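Local atomic coordinates of putative peptidase (Bacteroides fragilis, PDB entry 5DYN), a protein that probably acts as a clostripain-family (C11) cysteine protease that cleaves and so activates the B. fragilis toxin. Residues I82-Y94 and E103-K115. Residues are numbered along the deposited sequence; the frame is centred on the assembly and turned at random.
Sequences IASCYYDYYQSRY and EDWTGGVSVGVAK. With NA (sodium ion), chain F.
Ala83, Tyr86 and Tyr90 of helix 78-92 lie on Val113, Val111 and Val109 of strand 110-115 and its approach, packing a helix against one face of the central mixed sheet in this alpha/beta clan CD peptidase fold. The axes of helix 82-92 and strand 110-115 run nearly antiparallel (168°), 8.2 Å apart at closest approach. Alanine suits the place where the helix lies low over the strand: Ala83 CB sits 3.5 Å from Val113 CG2 and also touches Val111 CG1. Beta-branched valine suits an extended chain, and Val111 gives both methyls to the helix. With chi1 at -178°, its CG2 lies beside the backbone N, anti to the carbonyl carbon, and makes an off-centre CH-pi contact 4.3 Å from the Tyr86 ring centroid. Tyr86 sends its hydroxyl onward to Asp31. Val109 divides its methyls, CG2 meeting Tyr86 CE2 at 3.7 Å while CG1 reaches Tyr90 CB and Tyr87. Farther along, Tyr90 and Trp105 form an offset edge-to-face pair, Tyr90's edge toward the face of the five-membered ring, planes at 86°; Tyr90's hydroxyl bonds Gly62 O. The loose, solvent side is exposed Arg93, whose guanidinium lies over the Tyr89 ring and bonds Tyr89 O through NH1. The neighbouring turn is buried instead: because Gly108 carries no side chain, the Tyr94 ring edge brings CD1 to 3.5 Å from Gly108 CA. There a sodium ion links the segments, 2.5 Å from Trp105 O and 3.0 Å from Tyr90 O.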
ATOM      1  N   ILE B  82      -8.114  10.710   2.029  1.00 40.63           N
ATOM      2  CA  ILE B  82      -7.323   9.813   2.872  1.00 37.15           C
ATOM      3  C   ILE B  82      -5.838  10.161   2.786  1.00 38.76           C
ATOM      4  O   ILE B  82      -5.159  10.312   3.804  1.00 32.38           O
ATOM      5  CB  ILE B  82      -7.511   8.333   2.478  1.00 41.83           C
ATOM      6  CG1 ILE B  82      -8.925   7.857   2.815  1.00 39.63           C
ATOM      7  CG2 ILE B  82      -6.491   7.454   3.192  1.00 34.92           C
ATOM      8  CD1 ILE B  82      -9.279   6.521   2.194  1.00 38.11           C
ATOM      9  N   ALA B  83      -5.344  10.298   1.559  1.00 32.89           N
ATOM     10  CA  ALA B  83      -3.940  10.606   1.323  1.00 36.60           C
ATOM     11  C   ALA B  83      -3.550  11.973   1.875  1.00 37.66           C
ATOM     12  O   ALA B  83      -2.540  12.103   2.569  1.00 36.44           O
ATOM     13  CB  ALA B  83      -3.629  10.535  -0.158  1.00 32.98           C
ATOM     14  N   SER B  84      -4.349  12.989   1.559  1.00 40.66           N
ATOM     15  CA  SER B  84      -4.055  14.351   2.001  1.00 41.59           C
ATOM     16  C   SER B  84      -4.090  14.463   3.524  1.00 38.13           C
ATOM     17  O   SER B  84      -3.266  15.160   4.112  1.00 41.11           O
ATOM     18  CB  SER B  84      -5.034  15.347   1.373  1.00 38.33           C
ATOM     19  OG  SER B  84      -6.374  15.021   1.695  1.00 54.56           O
ATOM     20  N   CYS B  85      -5.036  13.771   4.156  1.00 36.06           N
ATOM     21  CA  CYS B  85      -5.101  13.727   5.619  1.00 40.86           C
ATOM     22  C   CYS B  85      -3.836  13.119   6.203  1.00 36.92           C
ATOM     23  O   CYS B  85      -3.225  13.684   7.109  1.00 44.39           O
ATOM     24  CB  CYS B  85      -6.319  12.931   6.092  1.00 39.01           C
ATOM     25  SG  CYS B  85      -7.882  13.816   5.990  1.00 44.72           S
ATOM     26  N   TYR B  86      -3.462  11.959   5.674  1.00 32.54           N
ATOM     27  CA  TYR B  86      -2.255  11.258   6.084  1.00 37.76           C
ATOM     28  C   TYR B  86      -1.051  12.189   5.973  1.00 40.97           C
ATOM     29  O   TYR B  86      -0.262  12.319   6.914  1.00 33.98           O
ATOM     30  CB  TYR B  86      -2.030  10.021   5.215  1.00 36.59           C
ATOM     31  CG  TYR B  86      -1.154   8.945   5.827  1.00 35.84           C
ATOM     32  CD1 TYR B  86      -1.566   7.614   5.852  1.00 33.27           C
ATOM     33  CD2 TYR B  86       0.072   9.259   6.395  1.00 36.11           C
ATOM     34  CE1 TYR B  86      -0.771   6.632   6.402  1.00 33.96           C
ATOM     35  CE2 TYR B  86       0.872   8.283   6.955  1.00 39.39           C
ATOM     36  CZ  TYR B  86       0.447   6.974   6.956  1.00 35.60           C
ATOM     37  OH  TYR B  86       1.244   6.005   7.514  1.00 38.63           O
ATOM     38  N   TYR B  87      -0.924  12.845   4.820  1.00 38.72           N
ATOM     39  CA  TYR B  87       0.227  13.702   4.556  1.00 40.03           C
ATOM     40  C   TYR B  87       0.243  14.959   5.421  1.00 40.65           C
ATOM     41  O   TYR B  87       1.270  15.286   6.017  1.00 41.21           O
ATOM     42  CB  TYR B  87       0.274  14.105   3.083  1.00 41.27           C
ATOM     43  CG  TYR B  87       1.377  15.103   2.802  1.00 40.03           C
ATOM     44  CD1 TYR B  87       2.699  14.693   2.728  1.00 40.16           C
ATOM     45  CD2 TYR B  87       1.100  16.457   2.640  1.00 43.26           C
ATOM     46  CE1 TYR B  87       3.715  15.595   2.487  1.00 44.23           C
ATOM     47  CE2 TYR B  87       2.111  17.367   2.398  1.00 39.15           C
ATOM     48  CZ  TYR B  87       3.418  16.928   2.322  1.00 43.49           C
ATOM     49  OH  TYR B  87       4.438  17.820   2.080  1.00 52.80           O
ATOM     50  N   ASP B  88      -0.884  15.667   5.471  1.00 38.70           N
ATOM     51  CA  ASP B  88      -0.968  16.942   6.185  1.00 41.09           C
ATOM     52  C   ASP B  88      -0.584  16.803   7.652  1.00 41.88           C
ATOM     53  O   ASP B  88       0.029  17.703   8.229  1.00 42.80           O
ATOM     54  CB  ASP B  88      -2.376  17.535   6.074  1.00 45.80           C
ATOM     55  CG  ASP B  88      -2.659  18.112   4.699  1.00 54.43           C
ATOM     56  OD1 ASP B  88      -1.693  18.473   3.993  1.00 60.39           O
ATOM     57  OD2 ASP B  88      -3.847  18.209   4.324  1.00 59.77           O
ATOM     58  N   TYR B  89      -0.942  15.670   8.247  1.00 43.62           N
ATOM     59  CA  TYR B  89      -0.646  15.409   9.651  1.00 40.12           C
ATOM     60  C   TYR B  89       0.852  15.380   9.914  1.00 42.58           C
ATOM     61  O   TYR B  89       1.346  16.026  10.841  1.00 44.13           O
ATOM     62  CB  TYR B  89      -1.269  14.086  10.088  1.00 41.12           C
ATOM     63  CG  TYR B  89      -1.139  13.804  11.567  1.00 47.04           C
ATOM     64  CD1 TYR B  89      -2.108  14.241  12.460  1.00 47.78           C
ATOM     65  CD2 TYR B  89      -0.052  13.098  12.071  1.00 39.81           C
ATOM     66  CE1 TYR B  89      -2.001  13.985  13.815  1.00 53.46           C
ATOM     67  CE2 TYR B  89       0.066  12.840  13.426  1.00 44.13           C
ATOM     68  CZ  TYR B  89      -0.912  13.285  14.292  1.00 52.23           C
ATOM     69  OH  TYR B  89      -0.808  13.032  15.641  1.00 63.78           O
ATOM     70  N   TYR B  90       1.573  14.626   9.093  1.00 40.68           N
ATOM     71  CA  TYR B  90       3.001  14.441   9.304  1.00 43.08           C
ATOM     72  C   TYR B  90       3.816  15.621   8.798  1.00 39.45           C
ATOM     73  O   TYR B  90       4.935  15.845   9.261  1.00 41.59           O
ATOM     74  CB  TYR B  90       3.482  13.153   8.634  1.00 40.22           C
ATOM     75  CG  TYR B  90       3.112  11.894   9.384  1.00 35.82           C
ATOM     76  CD1 TYR B  90       3.971  11.353  10.331  1.00 38.83           C
ATOM     77  CD2 TYR B  90       1.912  11.239   9.136  1.00 35.41           C
ATOM     78  CE1 TYR B  90       3.641  10.198  11.016  1.00 39.46           C
ATOM     79  CE2 TYR B  90       1.575  10.083   9.816  1.00 33.39           C
ATOM     80  CZ  TYR B  90       2.443   9.567  10.754  1.00 34.65           C
ATOM     81  OH  TYR B  90       2.113   8.419  11.436  1.00 39.45           O
ATOM     82  N   GLN B  91       3.268  16.377   7.852  1.00 41.75           N
ATOM     83  CA  GLN B  91       3.991  17.536   7.340  1.00 47.90           C
ATOM     84  C   GLN B  91       3.898  18.690   8.340  1.00 44.31           C
ATOM     85  O   GLN B  91       4.801  19.521   8.423  1.00 43.86           O
ATOM     86  CB  GLN B  91       3.464  17.950   5.958  1.00 38.65           C
ATOM     87  CG  GLN B  91       2.140  18.696   5.950  1.00 50.18           C
ATOM     88  CD  GLN B  91       2.303  20.196   6.133  1.00 53.68           C
ATOM     89  OE1 GLN B  91       3.411  20.730   6.043  1.00 50.14           O
ATOM     90  NE2 GLN B  91       1.196  20.882   6.402  1.00 54.25           N
ATOM     91  N   SER B  92       2.811  18.723   9.106  1.00 45.52           N
ATOM     92  CA  SER B  92       2.614  19.758  10.114  1.00 44.90           C
ATOM     93  C   SER B  92       3.603  19.593  11.258  1.00 42.55           C
ATOM     94  O   SER B  92       4.022  20.568  11.881  1.00 50.29           O
ATOM     95  CB  SER B  92       1.182  19.720  10.652  1.00 40.55           C
ATOM     96  OG  SER B  92       0.252  20.064   9.642  1.00 53.74           O
ATOM     97  N   ARG B  93       3.974  18.347  11.527  1.00 37.13           N
ATOM     98  CA  ARG B  93       4.877  18.039  12.627  1.00 41.81           C
ATOM     99  C   ARG B  93       6.288  17.736  12.126  1.00 38.92           C
ATOM    100  O   ARG B  93       7.153  17.320  12.895  1.00 39.50           O
ATOM    101  CB  ARG B  93       4.326  16.865  13.437  1.00 44.19           C
ATOM    102  CG  ARG B  93       2.988  17.172  14.090  1.00 42.12           C
ATOM    103  CD  ARG B  93       2.253  15.919  14.528  1.00 46.22           C
ATOM    104  NE  ARG B  93       1.024  16.252  15.241  1.00 52.92           N
ATOM    105  CZ  ARG B  93      -0.105  16.630  14.649  1.00 57.11           C
ATOM    106  NH1 ARG B  93      -0.165  16.721  13.328  1.00 52.46           N
ATOM    107  NH2 ARG B  93      -1.176  16.917  15.378  1.00 55.14           N
ATOM    108  N   TYR B  94       6.513  17.962  10.836  1.00 34.15           N
ATOM    109  CA  TYR B  94       7.804  17.689  10.220  1.00 34.39           C
ATOM    110  C   TYR B  94       8.877  18.655  10.704  1.00 37.71           C
ATOM    111  O   TYR B  94       8.718  19.870  10.609  1.00 43.78           O
ATOM    112  CB  TYR B  94       7.690  17.758   8.696  1.00 38.50           C
ATOM    113  CG  TYR B  94       8.999  17.545   7.970  1.00 39.08           C
ATOM    114  CD1 TYR B  94       9.531  16.270   7.815  1.00 39.61           C
ATOM    115  CD2 TYR B  94       9.701  18.616   7.434  1.00 37.24           C
ATOM    116  CE1 TYR B  94      10.727  16.071   7.148  1.00 38.67           C
ATOM    117  CE2 TYR B  94      10.898  18.426   6.767  1.00 34.10           C
ATOM    118  CZ  TYR B  94      11.406  17.152   6.628  1.00 38.72           C
ATOM    119  OH  TYR B  94      12.596  16.960   5.967  1.00 40.27           O
ATOM    120  N   GLU B 103       6.098   8.382  19.312  1.00 45.69           N
ATOM    121  CA  GLU B 103       5.189   9.243  20.060  1.00 44.28           C
ATOM    122  C   GLU B 103       5.258  10.687  19.578  1.00 42.17           C
ATOM    123  O   GLU B 103       4.369  11.487  19.863  1.00 46.58           O
ATOM    124  CB  GLU B 103       5.497   9.175  21.555  1.00 51.22           C
ATOM    125  CG  GLU B 103       5.587   7.759  22.101  1.00 57.91           C
ATOM    126  CD  GLU B 103       4.349   7.358  22.879  1.00 83.59           C
ATOM    127  OE1 GLU B 103       3.552   8.253  23.237  1.00 87.12           O
ATOM    128  OE2 GLU B 103       4.169   6.147  23.129  1.00 95.85           O
ATOM    129  N   ASP B 104       6.319  11.015  18.848  1.00 44.49           N
ATOM    130  CA  ASP B 104       6.462  12.339  18.250  1.00 44.05           C
ATOM    131  C   ASP B 104       7.187  12.239  16.911  1.00 40.80           C
ATOM    132  O   ASP B 104       8.403  12.415  16.834  1.00 38.63           O
ATOM    133  CB  ASP B 104       7.216  13.281  19.190  1.00 43.90           C
ATOM    134  CG  ASP B 104       7.223  14.719  18.695  1.00 51.50           C
ATOM    135  OD1 ASP B 104       6.362  15.072  17.860  1.00 46.17           O
ATOM    136  OD2 ASP B 104       8.095  15.493  19.141  1.00 57.96           O
ATOM    137  N   TRP B 105       6.436  11.956  15.852  1.00 42.12           N
ATOM    138  CA  TRP B 105       7.037  11.721  14.546  1.00 38.22           C
ATOM    139  C   TRP B 105       7.331  13.020  13.805  1.00 38.38           C
ATOM    140  O   TRP B 105       6.422  13.683  13.311  1.00 35.44           O
ATOM    141  CB  TRP B 105       6.133  10.836  13.693  1.00 34.28           C
ATOM    142  CG  TRP B 105       6.870  10.177  12.578  1.00 38.84           C
ATOM    143  CD1 TRP B 105       7.142  10.703  11.350  1.00 33.42           C
ATOM    144  CD2 TRP B 105       7.443   8.863  12.589  1.00 38.27           C
ATOM    145  NE1 TRP B 105       7.847   9.798  10.593  1.00 41.25           N
ATOM    146  CE2 TRP B 105       8.043   8.660  11.331  1.00 37.41           C
ATOM    147  CE3 TRP B 105       7.501   7.839  13.540  1.00 29.90           C
ATOM    148  CZ2 TRP B 105       8.696   7.475  10.997  1.00 33.54           C
ATOM    149  CZ3 TRP B 105       8.149   6.663  13.209  1.00 35.29           C
ATOM    150  CH2 TRP B 105       8.738   6.490  11.947  1.00 37.03           C
ATOM    151  N   THR B 106       8.611  13.367  13.720  1.00 38.96           N
ATOM    152  CA  THR B 106       9.039  14.573  13.021  1.00 40.70           C
ATOM    153  C   THR B 106       9.756  14.242  11.714  1.00 44.08           C
ATOM    154  O   THR B 106      10.307  15.126  11.055  1.00 41.58           O
ATOM    155  CB  THR B 106       9.972  15.417  13.899  1.00 37.61           C
ATOM    156  OG1 THR B 106      11.127  14.642  14.239  1.00 36.13           O
ATOM    157  CG2 THR B 106       9.260  15.841  15.171  1.00 39.30           C
ATOM    158  N   GLY B 107       9.741  12.965  11.345  1.00 35.06           N
ATOM    159  CA  GLY B 107      10.467  12.494  10.181  1.00 39.46           C
ATOM    160  C   GLY B 107       9.706  12.649   8.880  1.00 37.35           C
ATOM    161  O   GLY B 107      10.235  12.365   7.805  1.00 39.75           O
ATOM    162  N   GLY B 108       8.461  13.098   8.972  1.00 33.78           N
ATOM    163  CA  GLY B 108       7.652  13.305   7.786  1.00 38.40           C
ATOM    164  C   GLY B 108       7.127  12.013   7.193  1.00 40.54           C
ATOM    165  O   GLY B 108       7.106  10.975   7.860  1.00 37.33           O
ATOM    166  N   VAL B 109       6.717  12.079   5.930  1.00 40.39           N
ATOM    167  CA  VAL B 109       6.058  10.960   5.266  1.00 35.60           C
ATOM    168  C   VAL B 109       5.927  11.220   3.763  1.00 36.29           C
ATOM    169  O   VAL B 109       6.141  12.341   3.296  1.00 36.81           O
ATOM    170  CB  VAL B 109       4.653  10.705   5.872  1.00 32.51           C
ATOM    171  CG1 VAL B 109       3.632  11.675   5.286  1.00 37.46           C
ATOM    172  CG2 VAL B 109       4.214   9.262   5.657  1.00 30.54           C
ATOM    173  N   SER B 110       5.586  10.178   3.011  1.00 34.10           N
ATOM    174  CA  SER B 110       5.256  10.314   1.598  1.00 34.06           C
ATOM    175  C   SER B 110       4.085   9.397   1.251  1.00 36.39           C
ATOM    176  O   SER B 110       4.104   8.208   1.561  1.00 29.56           O
ATOM    177  CB  SER B 110       6.468   9.992   0.723  1.00 30.56           C
ATOM    178  OG  SER B 110       6.814   8.622   0.807  1.00 32.59           O
ATOM    179  N   VAL B 111       3.061   9.958   0.615  1.00 40.95           N
ATOM    180  CA  VAL B 111       1.863   9.202   0.262  1.00 36.85           C
ATOM    181  C   VAL B 111       1.503   9.397  -1.209  1.00 39.42           C
ATOM    182  O   VAL B 111       1.535  10.515  -1.725  1.00 36.14           O
ATOM    183  CB  VAL B 111       0.652   9.616   1.134  1.00 39.87           C
ATOM    184  CG1 VAL B 111      -0.576   8.785   0.780  1.00 32.64           C
ATOM    185  CG2 VAL B 111       0.981   9.474   2.609  1.00 37.56           C
ATOM    186  N   GLY B 112       1.163   8.301  -1.881  1.00 34.30           N
ATOM    187  CA  GLY B 112       0.725   8.368  -3.261  1.00 34.90           C
ATOM    188  C   GLY B 112      -0.600   7.662  -3.479  1.00 34.42           C
ATOM    189  O   GLY B 112      -0.935   6.719  -2.764  1.00 33.82           O
ATOM    190  N   VAL B 113      -1.365   8.124  -4.462  1.00 32.66           N
ATOM    191  CA  VAL B 113      -2.586   7.430  -4.855  1.00 34.28           C
ATOM    192  C   VAL B 113      -2.544   7.087  -6.339  1.00 37.50           C
ATOM    193  O   VAL B 113      -2.308   7.953  -7.182  1.00 38.51           O
ATOM    194  CB  VAL B 113      -3.845   8.262  -4.565  1.00 39.57           C
ATOM    195  CG1 VAL B 113      -5.090   7.465  -4.910  1.00 34.61           C
ATOM    196  CG2 VAL B 113      -3.880   8.675  -3.115  1.00 39.49           C
ATOM    197  N   ALA B 114      -2.775   5.817  -6.654  1.00 36.72           N
ATOM    198  CA  ALA B 114      -2.708   5.349  -8.029  1.00 36.77           C
ATOM    199  C   ALA B 114      -4.085   4.959  -8.551  1.00 35.73           C
ATOM    200  O   ALA B 114      -4.839   4.265  -7.873  1.00 34.91           O
ATOM    201  CB  ALA B 114      -1.746   4.170  -8.138  1.00 35.77           C
ATOM    202  N   LYS B 115      -4.405   5.411  -9.760  1.00 37.68           N
ATOM    203  CA  LYS B 115      -5.653   5.032 -10.415  1.00 34.64           C
ATOM    204  C   LYS B 115      -5.503   3.654 -11.057  1.00 33.99           C
ATOM    205  O   LYS B 115      -4.787   3.493 -12.046  1.00 39.74           O
ATOM    206  CB  LYS B 115      -6.051   6.081 -11.459  1.00 35.19           C
ATOM    207  CG  LYS B 115      -7.460   5.916 -12.011  1.00 41.91           C
ATOM    208  CD  LYS B 115      -7.877   7.123 -12.845  1.00 44.16           C
ATOM    209  CE  LYS B 115      -9.341   7.030 -13.253  1.00 54.86           C
ATOM    210  NZ  LYS B 115      -9.829   8.278 -13.908  1.00 61.78           N
TER
HETATM  211 NA    NA F 401       6.864  14.447  11.012  1.00 45.22          NA